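Local coordinates for protein alkylpurine DNA glycosylase AlkC (Pseudomonas fluorescens, PDB 5VHV) that removes alkylated purines from damaged DNA as a base-excision repair glycosylase that works without flipping the damaged base out of the helix, at residues L287-A292 / K310-G315; A249-K254 / A283-V288; D64-L69 / R97-R102. All blocks are in the same frame, centred on the assembly; numbering follows the deposited sequence.

Contact 1 (L287-A292 / K310-G315)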
loop_
_atom_site.group_PDB
_atom_site.type_symbol
_atom_site.label_atom_id
_atom_site.label_comp_id
_atom_site.label_asym_id
_atom_site.label_seq_id
_atom_site.Cartn_x
_atom_site.Cartn_y
_atom_site.Cartn_z
ATOM N N LEU A 287 17.464 -9.704 -17.283
ATOM C CA LEU A 287 16.241 -9.363 -17.993
ATOM C C LEU A 287 15.108 -9.106 -17.015
ATOM O O LEU A 287 14.953 -9.814 -16.015
ATOM C CB LEU A 287 15.811 -10.482 -18.948
ATOM C CG LEU A 287 16.801 -10.883 -20.049
ATOM C CD1 LEU A 287 16.230 -11.976 -20.936
ATOM C CD2 LEU A 287 17.160 -9.679 -20.879
ATOM N N VAL A 288 14.299 -8.109 -17.341
ATOM C CA VAL A 288 13.008 -7.889 -16.709
ATOM C C VAL A 288 11.967 -8.143 -17.786
ATOM O O VAL A 288 11.907 -7.418 -18.786
ATOM C CB VAL A 288 12.889 -6.482 -16.115
ATOM C CG1 VAL A 288 11.415 -6.175 -15.729
ATOM C CG2 VAL A 288 13.809 -6.383 -14.883
ATOM N N VAL A 289 11.201 -9.213 -17.617
ATOM C CA VAL A 289 10.201 -9.653 -18.580
ATOM C C VAL A 289 8.828 -9.450 -17.957
ATOM O O VAL A 289 8.500 -10.079 -16.945
ATOM C CB VAL A 289 10.409 -11.123 -18.966
ATOM C CG1 VAL A 289 9.415 -11.536 -20.036
ATOM C CG2 VAL A 289 11.833 -11.353 -19.465
ATOM N N ASP A 290 8.028 -8.586 -18.573
ATOM C CA ASP A 290 6.654 -8.335 -18.159
ATOM C C ASP A 290 5.749 -8.500 -19.387
ATOM O O ASP A 290 6.211 -8.797 -20.490
ATOM C CB ASP A 290 6.519 -6.933 -17.532
ATOM C CG ASP A 290 7.250 -6.804 -16.199
ATOM O OD1 ASP A 290 7.383 -7.823 -15.474
ATOM O OD2 ASP A 290 7.677 -5.680 -15.847
ATOM N N TYR A 291 4.439 -8.358 -19.202
ATOM C CA TYR A 291 3.530 -8.342 -20.342
ATOM C C TYR A 291 2.426 -7.348 -20.068
ATOM O O TYR A 291 2.228 -6.909 -18.935
ATOM C CB TYR A 291 2.929 -9.720 -20.655
ATOM C CG TYR A 291 1.966 -10.287 -19.637
ATOM C CD1 TYR A 291 2.433 -10.896 -18.488
ATOM C CD2 TYR A 291 0.587 -10.286 -19.867
ATOM C CE1 TYR A 291 1.571 -11.442 -17.573
ATOM C CE2 TYR A 291 -0.287 -10.845 -18.946
ATOM C CZ TYR A 291 0.215 -11.426 -17.822
ATOM O OH TYR A 291 -0.618 -11.989 -16.895
ATOM N N ALA A 292 1.742 -6.940 -21.131
ATOM C CA ALA A 292 0.660 -5.986 -20.981
ATOM C C ALA A 292 -0.547 -6.407 -21.801
ATOM O O ALA A 292 -0.407 -6.967 -22.888
ATOM C CB ALA A 292 1.095 -4.596 -21.396
ATOM N N LYS A 310 8.646 -12.315 -15.101
ATOM C CA LYS A 310 9.856 -12.951 -14.596
ATOM C C LYS A 310 11.008 -11.958 -14.659
ATOM O O LYS A 310 11.153 -11.233 -15.643
ATOM C CB LYS A 310 10.176 -14.197 -15.440
ATOM C CG LYS A 310 11.121 -15.204 -14.812
ATOM C CD LYS A 310 11.416 -16.339 -15.797
ATOM C CE LYS A 310 12.399 -17.356 -15.236
ATOM N NZ LYS A 310 11.800 -18.198 -14.170
ATOM N N ALA A 311 11.834 -11.937 -13.620
ATOM C CA ALA A 311 13.098 -11.206 -13.643
ATOM C C ALA A 311 14.204 -12.224 -13.413
ATOM O O ALA A 311 14.195 -12.928 -12.401
ATOM C CB ALA A 311 13.126 -10.109 -12.581
ATOM N N PHE A 312 15.144 -12.321 -14.340
ATOM C CA PHE A 312 16.145 -13.378 -14.234
ATOM C C PHE A 312 17.332 -13.048 -15.123
ATOM O O PHE A 312 17.300 -12.108 -15.919
ATOM C CB PHE A 312 15.553 -14.742 -14.619
ATOM C CG PHE A 312 15.257 -14.876 -16.080
ATOM C CD1 PHE A 312 14.235 -14.141 -16.660
ATOM C CD2 PHE A 312 16.001 -15.727 -16.883
ATOM C CE1 PHE A 312 13.970 -14.247 -18.007
ATOM C CE2 PHE A 312 15.729 -15.842 -18.230
ATOM C CZ PHE A 312 14.717 -15.098 -18.790
ATOM N N SER A 313 18.376 -13.865 -14.982
ATOM C CA SER A 313 19.566 -13.803 -15.815
ATOM C C SER A 313 19.512 -14.915 -16.851
ATOM O O SER A 313 19.293 -16.081 -16.505
ATOM C CB SER A 313 20.829 -13.936 -14.970
ATOM O OG SER A 313 21.957 -14.148 -15.791
ATOM N N LEU A 314 19.705 -14.543 -18.115
ATOM C CA LEU A 314 19.711 -15.469 -19.240
ATOM C C LEU A 314 21.152 -15.710 -19.675
ATOM O O LEU A 314 21.849 -14.768 -20.073
ATOM C CB LEU A 314 18.882 -14.911 -20.399
ATOM C CG LEU A 314 18.668 -15.832 -21.610
ATOM C CD1 LEU A 314 17.924 -17.114 -21.225
ATOM C CD2 LEU A 314 17.916 -15.081 -22.702
ATOM N N GLY A 315 21.588 -16.969 -19.618
ATOM C CA GLY A 315 22.958 -17.299 -19.983
ATOM C C GLY A 315 23.260 -17.020 -21.443
ATOM O O GLY A 315 22.375 -16.917 -22.287
#

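Contact 2 (A249-K254 / A283-V288)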
loop_
_atom_site.group_PDB
_atom_site.type_symbol
_atom_site.label_atom_id
_atom_site.label_comp_id
_atom_site.label_asym_id
_atom_site.label_seq_id
_atom_site.Cartn_x
_atom_site.Cartn_y
_atom_site.Cartn_z
ATOM N N ALA A 249 19.799 -2.125 -20.402
ATOM C CA ALA A 249 20.284 -2.317 -21.764
ATOM C C ALA A 249 19.236 -3.039 -22.599
ATOM O O ALA A 249 18.486 -3.880 -22.103
ATOM C CB ALA A 249 21.591 -3.117 -21.769
ATOM N N LYS A 250 19.195 -2.713 -23.888
ATOM C CA LYS A 250 18.324 -3.453 -24.786
ATOM C C LYS A 250 18.667 -4.935 -24.715
ATOM O O LYS A 250 19.839 -5.322 -24.642
ATOM C CB LYS A 250 18.460 -2.930 -26.217
ATOM C CG LYS A 250 17.991 -1.478 -26.368
ATOM C CD LYS A 250 17.026 -1.270 -27.532
ATOM C CE LYS A 250 17.725 -0.688 -28.752
ATOM N NZ LYS A 250 16.786 -0.539 -29.904
ATOM N N ALA A 251 17.635 -5.766 -24.702
ATOM C CA ALA A 251 17.851 -7.196 -24.565
ATOM C C ALA A 251 18.422 -7.751 -25.857
ATOM O O ALA A 251 17.895 -7.488 -26.938
ATOM C CB ALA A 251 16.541 -7.894 -24.218
ATOM N N GLU A 252 19.509 -8.509 -25.740
ATOM C CA GLU A 252 20.115 -9.181 -26.886
ATOM C C GLU A 252 19.524 -10.584 -26.936
ATOM O O GLU A 252 20.102 -11.559 -26.458
ATOM C CB GLU A 252 21.634 -9.186 -26.765
ATOM C CG GLU A 252 22.265 -7.800 -26.796
ATOM C CD GLU A 252 21.997 -7.056 -28.093
ATOM O OE1 GLU A 252 21.770 -7.717 -29.129
ATOM O OE2 GLU A 252 22.010 -5.805 -28.077
ATOM N N VAL A 253 18.320 -10.670 -27.505
ATOM C CA VAL A 253 17.544 -11.905 -27.504
ATOM C C VAL A 253 16.692 -11.963 -28.760
ATOM O O VAL A 253 16.402 -10.944 -29.386
ATOM C CB VAL A 253 16.618 -12.026 -26.265
ATOM C CG1 VAL A 253 17.413 -11.974 -24.962
ATOM C CG2 VAL A 253 15.542 -10.943 -26.294
ATOM N N LYS A 254 16.275 -13.174 -29.112
ATOM C CA LYS A 254 15.212 -13.419 -30.074
ATOM C C LYS A 254 14.040 -14.060 -29.346
ATOM O O LYS A 254 14.232 -14.814 -28.394
ATOM C CB LYS A 254 15.686 -14.330 -31.213
ATOM C CG LYS A 254 16.716 -13.672 -32.125
ATOM C CD LYS A 254 17.050 -14.526 -33.344
ATOM C CE LYS A 254 17.839 -15.770 -32.974
ATOM N NZ LYS A 254 18.606 -16.313 -34.143
ATOM N N ALA A 283 27.608 -13.143 -23.269
ATOM C CA ALA A 283 27.683 -13.192 -21.818
ATOM C C ALA A 283 26.274 -13.171 -21.251
ATOM O O ALA A 283 25.319 -12.823 -21.954
ATOM C CB ALA A 283 28.488 -12.010 -21.260
ATOM N N PRO A 284 26.110 -13.550 -19.985
ATOM C CA PRO A 284 24.777 -13.507 -19.374
ATOM C C PRO A 284 24.233 -12.088 -19.365
ATOM O O PRO A 284 24.981 -11.109 -19.405
ATOM C CB PRO A 284 25.018 -14.017 -17.951
ATOM C CG PRO A 284 26.307 -14.726 -17.999
ATOM C CD PRO A 284 27.126 -14.046 -19.043
ATOM N N GLN A 285 22.910 -11.981 -19.317
ATOM C CA GLN A 285 22.281 -10.670 -19.263
ATOM C C GLN A 285 21.075 -10.714 -18.346
ATOM O O GLN A 285 20.307 -11.682 -18.343
ATOM C CB GLN A 285 21.889 -10.164 -20.669
ATOM C CG GLN A 285 20.831 -10.958 -21.379
ATOM C CD GLN A 285 20.754 -10.611 -22.870
ATOM O OE1 GLN A 285 20.370 -9.496 -23.248
ATOM N NE2 GLN A 285 21.137 -11.565 -23.724
ATOM N N LYS A 286 20.934 -9.664 -17.552
ATOM C CA LYS A 286 19.800 -9.522 -16.655
ATOM C C LYS A 286 18.590 -9.017 -17.437
ATOM O O LYS A 286 18.685 -8.037 -18.184
ATOM C CB LYS A 286 20.141 -8.562 -15.516
ATOM C CG LYS A 286 21.121 -9.134 -14.490
ATOM C CD LYS A 286 21.400 -8.146 -13.355
ATOM C CE LYS A 286 22.499 -8.656 -12.427
ATOM N NZ LYS A 286 23.763 -8.975 -13.155
ATOM N N LEU A 287 17.464 -9.704 -17.283
ATOM C CA LEU A 287 16.241 -9.363 -17.993
ATOM C C LEU A 287 15.108 -9.106 -17.015
ATOM O O LEU A 287 14.953 -9.814 -16.015
ATOM C CB LEU A 287 15.811 -10.482 -18.948
ATOM C CG LEU A 287 16.801 -10.883 -20.049
ATOM C CD1 LEU A 287 16.230 -11.976 -20.936
ATOM C CD2 LEU A 287 17.160 -9.679 -20.879
ATOM N N VAL A 288 14.299 -8.109 -17.341
ATOM C CA VAL A 288 13.008 -7.889 -16.709
ATOM C C VAL A 288 11.967 -8.143 -17.786
ATOM O O VAL A 288 11.907 -7.418 -18.786
ATOM C CB VAL A 288 12.889 -6.482 -16.115
ATOM C CG1 VAL A 288 11.415 -6.175 -15.729
ATOM C CG2 VAL A 288 13.809 -6.383 -14.883
HETATM O O HOH W 1 20.718 -6.998 -22.229
#

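Contact 3 (D64-L69 / R97-R102)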
loop_
_atom_site.group_PDB
_atom_site.type_symbol
_atom_site.label_atom_id
_atom_site.label_comp_id
_atom_site.label_asym_id
_atom_site.label_seq_id
_atom_site.Cartn_x
_atom_site.Cartn_y
_atom_site.Cartn_z
ATOM N N ASP A 64 -12.817 14.471 31.143
ATOM C CA ASP A 64 -12.171 15.325 30.159
ATOM C C ASP A 64 -11.204 14.518 29.298
ATOM O O ASP A 64 -11.088 13.292 29.409
ATOM C CB ASP A 64 -11.490 16.502 30.851
ATOM C CG ASP A 64 -10.307 16.100 31.723
ATOM O OD1 ASP A 64 -9.781 14.971 31.612
ATOM O OD2 ASP A 64 -9.894 16.949 32.533
ATOM N N TYR A 65 -10.512 15.223 28.401
ATOM C CA TYR A 65 -9.668 14.527 27.433
ATOM C C TYR A 65 -8.484 13.830 28.095
ATOM O O TYR A 65 -8.293 12.621 27.862
ATOM C CB TYR A 65 -9.241 15.513 26.339
ATOM C CG TYR A 65 -8.315 14.932 25.311
ATOM C CD1 TYR A 65 -8.772 14.006 24.401
ATOM C CD2 TYR A 65 -6.977 15.308 25.247
ATOM C CE1 TYR A 65 -7.922 13.465 23.446
ATOM C CE2 TYR A 65 -6.129 14.780 24.306
ATOM C CZ TYR A 65 -6.597 13.863 23.400
ATOM O OH TYR A 65 -5.757 13.307 22.447
ATOM N N PRO A 66 -7.661 14.492 28.911
ATOM C CA PRO A 66 -6.568 13.750 29.567
ATOM C C PRO A 66 -7.049 12.578 30.404
ATOM O O PRO A 66 -6.419 11.514 30.392
ATOM C CB PRO A 66 -5.885 14.819 30.432
ATOM C CG PRO A 66 -6.277 16.134 29.819
ATOM C CD PRO A 66 -7.662 15.923 29.281
ATOM N N GLN A 67 -8.152 12.741 31.135
ATOM C CA GLN A 67 -8.674 11.646 31.951
ATOM C C GLN A 67 -9.142 10.485 31.086
ATOM O O GLN A 67 -8.899 9.313 31.412
ATOM C CB GLN A 67 -9.831 12.140 32.823
ATOM C CG GLN A 67 -9.457 13.159 33.891
ATOM C CD GLN A 67 -10.688 13.778 34.562
ATOM O OE1 GLN A 67 -11.728 14.007 33.926
ATOM N NE2 GLN A 67 -10.571 14.042 35.852
ATOM N N THR A 68 -9.816 10.779 29.978
ATOM C CA THR A 68 -10.234 9.706 29.085
ATOM C C THR A 68 -9.018 9.008 28.480
ATOM O O THR A 68 -8.999 7.778 28.361
ATOM C CB THR A 68 -11.173 10.244 27.992
ATOM O OG1 THR A 68 -12.324 10.851 28.606
ATOM C CG2 THR A 68 -11.642 9.121 27.085
ATOM N N LEU A 69 -7.983 9.771 28.106
ATOM C CA LEU A 69 -6.785 9.143 27.544
ATOM C C LEU A 69 -6.177 8.150 28.529
ATOM O O LEU A 69 -5.726 7.069 28.132
ATOM C CB LEU A 69 -5.748 10.201 27.156
ATOM C CG LEU A 69 -5.901 10.946 25.835
ATOM C CD1 LEU A 69 -4.648 11.783 25.632
ATOM C CD2 LEU A 69 -6.132 10.012 24.647
ATOM N N ARG A 97 -6.975 17.843 19.212
ATOM C CA ARG A 97 -6.339 18.867 18.373
ATOM C C ARG A 97 -5.754 20.033 19.180
ATOM O O ARG A 97 -4.771 20.654 18.742
ATOM C CB ARG A 97 -7.353 19.423 17.369
ATOM C CG ARG A 97 -7.856 18.456 16.281
ATOM C CD ARG A 97 -8.795 19.217 15.322
ATOM N NE ARG A 97 -9.536 18.358 14.397
ATOM C CZ ARG A 97 -9.200 18.129 13.126
ATOM N NH1 ARG A 97 -8.117 18.684 12.591
ATOM N NH2 ARG A 97 -9.953 17.332 12.375
ATOM N N ASP A 98 -6.354 20.377 20.326
ATOM C CA ASP A 98 -5.886 21.482 21.164
ATOM C C ASP A 98 -5.049 21.014 22.351
ATOM O O ASP A 98 -4.864 21.768 23.315
ATOM C CB ASP A 98 -7.060 22.334 21.673
ATOM C CG ASP A 98 -6.588 23.658 22.321
ATOM O OD1 ASP A 98 -5.793 24.371 21.674
ATOM O OD2 ASP A 98 -6.986 23.988 23.467
ATOM N N ASP A 99 -4.530 19.794 22.300
ATOM C CA ASP A 99 -3.652 19.262 23.328
ATOM C C ASP A 99 -2.588 18.471 22.548
ATOM O O ASP A 99 -2.479 17.239 22.614
ATOM C CB ASP A 99 -4.428 18.404 24.334
ATOM C CG ASP A 99 -3.720 18.269 25.663
ATOM O OD1 ASP A 99 -2.593 18.790 25.806
ATOM O OD2 ASP A 99 -4.286 17.619 26.569
ATOM N N PHE A 100 -1.804 19.217 21.760
ATOM C CA PHE A 100 -0.937 18.620 20.741
ATOM C C PHE A 100 0.086 17.669 21.345
ATOM O O PHE A 100 0.226 16.525 20.898
ATOM C CB PHE A 100 -0.240 19.724 19.947
ATOM C CG PHE A 100 0.646 19.210 18.855
ATOM C CD1 PHE A 100 0.114 18.862 17.632
ATOM C CD2 PHE A 100 2.013 19.052 19.054
ATOM C CE1 PHE A 100 0.925 18.382 16.626
ATOM C CE2 PHE A 100 2.814 18.547 18.036
ATOM C CZ PHE A 100 2.264 18.223 16.838
ATOM N N LYS A 101 0.834 18.123 22.352
ATOM C CA LYS A 101 1.935 17.294 22.819
ATOM C C LYS A 101 1.413 16.013 23.452
ATOM O O LYS A 101 1.952 14.924 23.213
ATOM C CB LYS A 101 2.808 18.096 23.780
ATOM C CG LYS A 101 3.690 19.049 22.995
ATOM C CD LYS A 101 4.343 20.114 23.825
ATOM C CE LYS A 101 5.181 21.004 22.921
ATOM N NZ LYS A 101 5.550 22.265 23.586
ATOM N N ARG A 102 0.326 16.118 24.210
ATOM C CA ARG A 102 -0.255 14.919 24.798
ATOM C C ARG A 102 -0.762 13.982 23.712
ATOM O O ARG A 102 -0.622 12.759 23.827
ATOM C CB ARG A 102 -1.390 15.304 25.741
ATOM C CG ARG A 102 -1.809 14.200 26.671
ATOM C CD ARG A 102 -3.077 14.572 27.429
ATOM N NE ARG A 102 -2.902 15.750 28.272
ATOM C CZ ARG A 102 -2.416 15.731 29.506
ATOM N NH1 ARG A 102 -2.025 14.585 30.058
ATOM N NH2 ARG A 102 -2.324 16.865 30.188
HETATM O O HOH W 2 -3.845 11.776 30.069
#

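Contact 1 (L287-A292 / K310-G315)
The backbone N of Leu287 donates to the carbonyl O of Phe312 at 2.8 Å. The bond is returned by Phe312 N to Leu287 O. Two residues on, Val289 N reaches Lys310 O at 2.8 Å and Lys310 N reaches back to Val289 O. Four bonds thus hold the two edges together, and the non-hydrogen-bonded pair Val288 and Ala311 sits between them with CA atoms only 4.5 Å apart. There Leu287 O also takes a CA-H...O contact from Ala311 CA. This is an antiparallel beta hairpin, strands 285-294 and 305-314, the latter outermost in the C-terminal sheet. On the face carrying Leu287, Val289 and Phe312, the aromatic ring links the strands: CG2 of Val289 meets its edge at CE1, 3.9 Å away, while CE of Lys310 lies above one face, offset toward the rim. Phe312 CG stands between its own N and carbonyl carbon (chi1 70°), which turns the ring across to the valine. Leu287 CD1 approaches CZ of Phe312 obliquely and touches CD2 of Leu314 at 3.9 Å. Beyond them, Phe275 and Leu277 of strand 270-279 pack on Val289.

Contact 2 (A249-K254 / A283-V288)
Gln285 reaches from the start of strand 285-294 to the backbone of Glu252, just ahead of strand 253-265, and its amide pairs with that residue much as a backbone neighbour would in a beta sheet. The two strands are not adjacent in the C-terminal sheet; a side chain makes the polar link across them. OE1 of Gln285 accepts from Glu252 N at 2.8 Å, on a lone pair in the carbonyl plane, and its NE2 donates to Glu252 O at 2.9 Å from 41° above the plane of that carbonyl. With chi1 at 65°, CG of Gln285 sits flanked by its own N and C, and the extended chain carries the amide to Glu252. With both ends bound, the amide is fixed against rotation. A leucine in its place would probably leave Glu252 N and O without these mates and the water on OE1 without its acceptor. Beside the amide, CG1 of Val253 lies 3.9 Å from NE2. Leu287 packs with both branches, CD2 on Ala251 CB at 3.8 Å and CD1 toward Val253 CG1, while Val347 touches Ala251 and Leu287. The water that donates to Gln285 OE1 at 2.7 Å also donates to Lys250 O.

Contact 3 (D64-L69 / R97-R102)
The guanidinium of Arg102 carries Pro66 on one face, with CB of the proline 3.7 Å above the plane and over its centre, and the carboxylate of Asp99 at its edge. The Tyr65 ring is likewise met in two ways: Leu69 CG of its own helix lies above one face, offset toward the rim, and Asp99 OD2 comes up to the edge, near the ring plane, 3.8 Å from CD2. Ring and carboxylate planes stand 59° apart. The same oxygen accepts from Arg102 NE at 2.9 Å in a salt bridge, on the syn side but 34° out of the carboxylate plane. A bend at chi3 (-62°) turns the arginine head back toward Asp99 and lays it flat against the proline. Its aliphatic stem is used as well, CD touching Leu69 CD1 at 3.7 Å. A water donates to Pro66 O and is weakly held by Arg102 NH1. Asp64 and Gln67 form a capping box at the start of helix 65-75: Asp64 OD1 accepts from Gln67 N at 2.8 Å, and Gln67 OE1 from Asp64 N. The contact joins the N-terminal ends of helices 65-75 and 100-110. Tyr65 OH bonds to Ser103 OG in the second helix, and helix 87-95, coming between the two in sequence, packs Val92 against Tyr65 and Leu69.

In the fold
The contacts lie in two different parts of the protein, two in the sheet and one among the helices. Contact 3 comes first along the chain; contacts 2 and 1 follow in the C-terminal beta sheet. The latter two have centres about 8 Å apart and share Leu287 and Val288 of strand 285-294, which is paired to strand 305-314 in contact 1 and tied to the approach to strand 253-265 in contact 2. Contact 3 is remote, its centre about 54 Å from that of contact 1 and 59 Å from that of contact 2, across the centre of the chain. By nearest atoms, contacts 1 and 2 lie closer to the bound DNA than contact 3.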